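Predicted component of a thermophile-specific DNA repair system, contains a RAMP domain (Methanopyrus kandleri, PDB 4N0L) binds CRISPR RNA as the RAMP protein Csm3 of the type III-A antiviral defence system, and may act as an endonuclease within it. Local coordinates at residues 116-120 with 121-125; 238-241 with 242-245. All coordinates share one frame; numbering follows the deposited sequence.

Contact 1 (116-120 with 121-125); sequences PVCRI and FGSAG. With ZN (zinc ion), chain C.
C118 and S123 meet where helix 116-121 runs out into the loop that follows, and the cysteine can be followed outward atom by atom. Its CB lies 3.6 Å from S123 CB, a close apolar touch of two small side chains. SG, turned back beside the backbone N and anti to the carbonyl carbon (chi1 -67°), binds the zinc ion at 2.3 Å while still resting 3.7 Å from S123 CB. A thiolate suits this place because sulfur binds zinc strongly. S123 OG swings away from its own N and accepts from G125 N at 3.2 Å, forming an ST turn; it is also hydrogen-bonded to the backbone O of C88, whose side chain is another zinc ligand.

On another side of the helix, the methyl CG2 of I120 sits over one face of the F121 ring, 3.8 Å from its centroid, a CH-pi contact between neighbours pointing the same way. V117 O lies in the ring plane at the edge, and it accepts F121 N at 2.9 Å with an N-H...O angle of 158°. The helix ends here: G122 N reaches C118 O only through a weak bond bent to 119°. G122 leaves the helix with positive phi, a conformation glycine adopts easily. H86, C88 and C115 complete the zinc site of three cysteines and one histidine, to which C118 belongs as the second cysteine of a CxxC motif.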
# COMPACT_ATOMS: atom_id res chain seq x y z
N PRO A 116 6.83 9.68 4.32
CA PRO A 116 6.15 8.38 4.46
C PRO A 116 5.55 7.89 3.15
O PRO A 116 5.66 6.71 2.83
CB PRO A 116 5.05 8.68 5.48
CG PRO A 116 5.54 9.86 6.23
CD PRO A 116 6.29 10.69 5.24
N VAL A 117 4.90 8.79 2.41
CA VAL A 117 4.30 8.45 1.13
C VAL A 117 5.30 7.84 0.16
O VAL A 117 5.12 6.72 -0.32
CB VAL A 117 3.68 9.69 0.45
CG1 VAL A 117 3.13 9.32 -0.92
CG2 VAL A 117 2.58 10.28 1.33
N CYS A 118 6.37 8.57 -0.11
CA CYS A 118 7.35 8.18 -1.12
C CYS A 118 8.27 7.05 -0.67
O CYS A 118 8.64 6.19 -1.47
CB CYS A 118 8.16 9.40 -1.56
SG CYS A 118 7.18 10.65 -2.46
N ARG A 119 8.66 7.04 0.61
CA ARG A 119 9.57 6.00 1.10
C ARG A 119 8.89 4.63 1.14
O ARG A 119 9.55 3.60 0.99
CB ARG A 119 10.11 6.37 2.49
CG ARG A 119 9.20 6.00 3.65
CD ARG A 119 9.56 6.75 4.93
NE ARG A 119 8.76 6.28 6.05
CZ ARG A 119 8.50 7.00 7.14
NH1 ARG A 119 8.99 8.23 7.27
NH2 ARG A 119 7.76 6.48 8.11
N ILE A 120 7.57 4.62 1.33
CA ILE A 120 6.81 3.37 1.39
C ILE A 120 6.31 2.93 0.02
O ILE A 120 6.48 1.78 -0.38
CB ILE A 120 5.59 3.50 2.34
CG1 ILE A 120 6.05 3.67 3.79
CG2 ILE A 120 4.67 2.29 2.22
CD1 ILE A 120 4.94 4.08 4.74
N PHE A 121 5.67 3.85 -0.70
CA PHE A 121 5.01 3.51 -1.95
C PHE A 121 5.85 3.89 -3.18
O PHE A 121 5.37 3.82 -4.31
CB PHE A 121 3.64 4.19 -2.02
CG PHE A 121 2.68 3.71 -0.96
CD1 PHE A 121 1.97 2.53 -1.11
CD2 PHE A 121 2.48 4.45 0.20
CE1 PHE A 121 1.09 2.10 -0.13
CE2 PHE A 121 1.60 4.02 1.18
CZ PHE A 121 0.90 2.85 1.02
N GLY A 122 7.09 4.31 -2.95
CA GLY A 122 8.00 4.59 -4.04
C GLY A 122 7.81 5.98 -4.62
O GLY A 122 6.80 6.65 -4.34
N SER A 123 8.77 6.41 -5.42
CA SER A 123 8.72 7.72 -6.06
C SER A 123 9.69 7.77 -7.23
O SER A 123 10.76 7.16 -7.18
CB SER A 123 9.04 8.83 -5.05
OG SER A 123 9.09 10.10 -5.68
N ALA A 124 9.32 8.49 -8.28
CA ALA A 124 10.18 8.64 -9.45
C ALA A 124 11.31 9.64 -9.19
O ALA A 124 12.30 9.68 -9.92
CB ALA A 124 9.37 9.06 -10.66
N GLY A 125 11.14 10.44 -8.14
CA GLY A 125 12.10 11.47 -7.79
C GLY A 125 11.41 12.75 -7.35
O GLY A 125 10.44 12.70 -6.59
ZN ZN C . 7.11 12.35 -0.87

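Contact 2 (238-241 with 242-245); sequences LESD and LKYL
The Y244 ring is the flat group here, and it meets the carbonyl of S240 one turn back: S240 O approaches obliquely, 3.1 Å from CD2, while the serine OG comes no nearer than 4.2 Å to CE2. With CG beside the backbone N (chi1 -65°), the ring is directed back past that carbonyl. Beyond these residues W66 meets the ring edge-to-face, F62 meets it with the planes at about 45°, and the hydroxyl bonds to E111. Tyrosine suits such a place, offering a broad apolar ring to its neighbours and a polar tip to a carboxylate.

On the more solvent-accessible side, S240 and K243 are joined through a water. It lies 2.8 Å from S240 OG and accepts from K243 NZ at 2.6 Å; bends at chi2 and chi3 of the lysine curl its chain round to that point. L238 and L242, one turn apart, approach more loosely, CD1 to CD1 at 4.3 Å, and L242 continues onto L340 of helix 340-345. D241 turns its carboxylate to salt bridges with R171 and R119 and a hydrogen bond with Y230, partners that probably offset its buried charge.

Four successive i+4 backbone bonds run through the segment, among them L245 N to D241 O at 2.7 Å. They mark the first turns of a regular amphipathic alpha-helix, 238-255, which follows strand 223-231 of the antiparallel sheet in this RRM-like fold.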
# COMPACT_ATOMS: atom_id res chain seq x y z
N LEU A 238 10.59 1.54 10.84
CA LEU A 238 9.88 0.27 10.71
C LEU A 238 8.44 0.33 11.22
O LEU A 238 7.50 0.03 10.48
CB LEU A 238 10.64 -0.84 11.45
CG LEU A 238 9.89 -2.15 11.66
CD1 LEU A 238 9.58 -2.78 10.31
CD2 LEU A 238 10.68 -3.11 12.53
N GLU A 239 8.28 0.72 12.48
CA GLU A 239 6.95 0.77 13.08
C GLU A 239 6.08 1.83 12.42
O GLU A 239 4.89 1.60 12.18
CB GLU A 239 7.05 1.04 14.58
CG GLU A 239 5.70 1.20 15.26
CD GLU A 239 5.78 1.08 16.76
OE1 GLU A 239 6.89 1.16 17.31
OE2 GLU A 239 4.71 0.90 17.39
N SER A 240 6.68 2.98 12.12
CA SER A 240 5.96 4.07 11.47
C SER A 240 5.43 3.64 10.11
O SER A 240 4.29 3.95 9.76
CB SER A 240 6.86 5.29 11.32
OG SER A 240 6.46 6.33 12.20
N ASP A 241 6.25 2.91 9.36
CA ASP A 241 5.85 2.42 8.04
C ASP A 241 4.66 1.48 8.15
O ASP A 241 3.71 1.57 7.37
CB ASP A 241 7.01 1.71 7.35
CG ASP A 241 8.01 2.67 6.74
OD1 ASP A 241 7.80 3.90 6.81
OD2 ASP A 241 9.02 2.19 6.17
N LEU A 242 4.71 0.57 9.11
CA LEU A 242 3.64 -0.39 9.33
C LEU A 242 2.34 0.32 9.67
O LEU A 242 1.27 -0.07 9.19
CB LEU A 242 4.01 -1.37 10.45
CG LEU A 242 5.16 -2.33 10.14
CD1 LEU A 242 5.38 -3.30 11.28
CD2 LEU A 242 4.92 -3.07 8.83
N LYS A 243 2.43 1.35 10.50
CA LYS A 243 1.27 2.17 10.85
C LYS A 243 0.64 2.79 9.62
O LYS A 243 -0.58 2.75 9.45
CB LYS A 243 1.67 3.26 11.84
CG LYS A 243 0.48 4.01 12.43
CD LYS A 243 0.77 5.49 12.60
CE LYS A 243 1.96 5.71 13.53
NZ LYS A 243 2.44 7.12 13.48
N TYR A 244 1.47 3.36 8.76
CA TYR A 244 0.98 4.05 7.57
C TYR A 244 0.51 3.08 6.50
O TYR A 244 -0.46 3.35 5.80
CB TYR A 244 2.07 4.98 7.02
CG TYR A 244 2.41 6.11 7.97
CD1 TYR A 244 1.42 6.75 8.70
CD2 TYR A 244 3.73 6.53 8.14
CE1 TYR A 244 1.73 7.78 9.57
CE2 TYR A 244 4.05 7.56 9.01
CZ TYR A 244 3.04 8.18 9.72
OH TYR A 244 3.34 9.20 10.59
N LEU A 245 1.19 1.94 6.38
CA LEU A 245 0.76 0.89 5.46
C LEU A 245 -0.62 0.37 5.84
O LEU A 245 -1.51 0.28 5.00
CB LEU A 245 1.77 -0.25 5.44
CG LEU A 245 1.36 -1.46 4.60
CD1 LEU A 245 1.10 -1.05 3.15
CD2 LEU A 245 2.42 -2.56 4.67
O HOH W 1 4.82 8.16 13.57

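The centres of contact 1, at the end of helix 116-121 and the loop after it, and contact 2, on helix 238-255, lie about 13 Å apart; the two helices pack against each other. One salt bridge joins them: R119 NE of 116-120 lies 2.7 Å from D241 OD1 of 238-241. Packing surrounds it, with I120 CG1 3.5 Å from the same carboxylate oxygen, R119 NH2 3.5 Å from S240 CB, and P116 CB 3.7 Å from Y244 CD2. Only contact 1 touches the zinc ion; the side chain of Y244 stays about 11 Å from the metal. Helix 116-121 thus presents C118 to the zinc site and R119 to helix 238-255, joining that site to the RRM-like part of the fold.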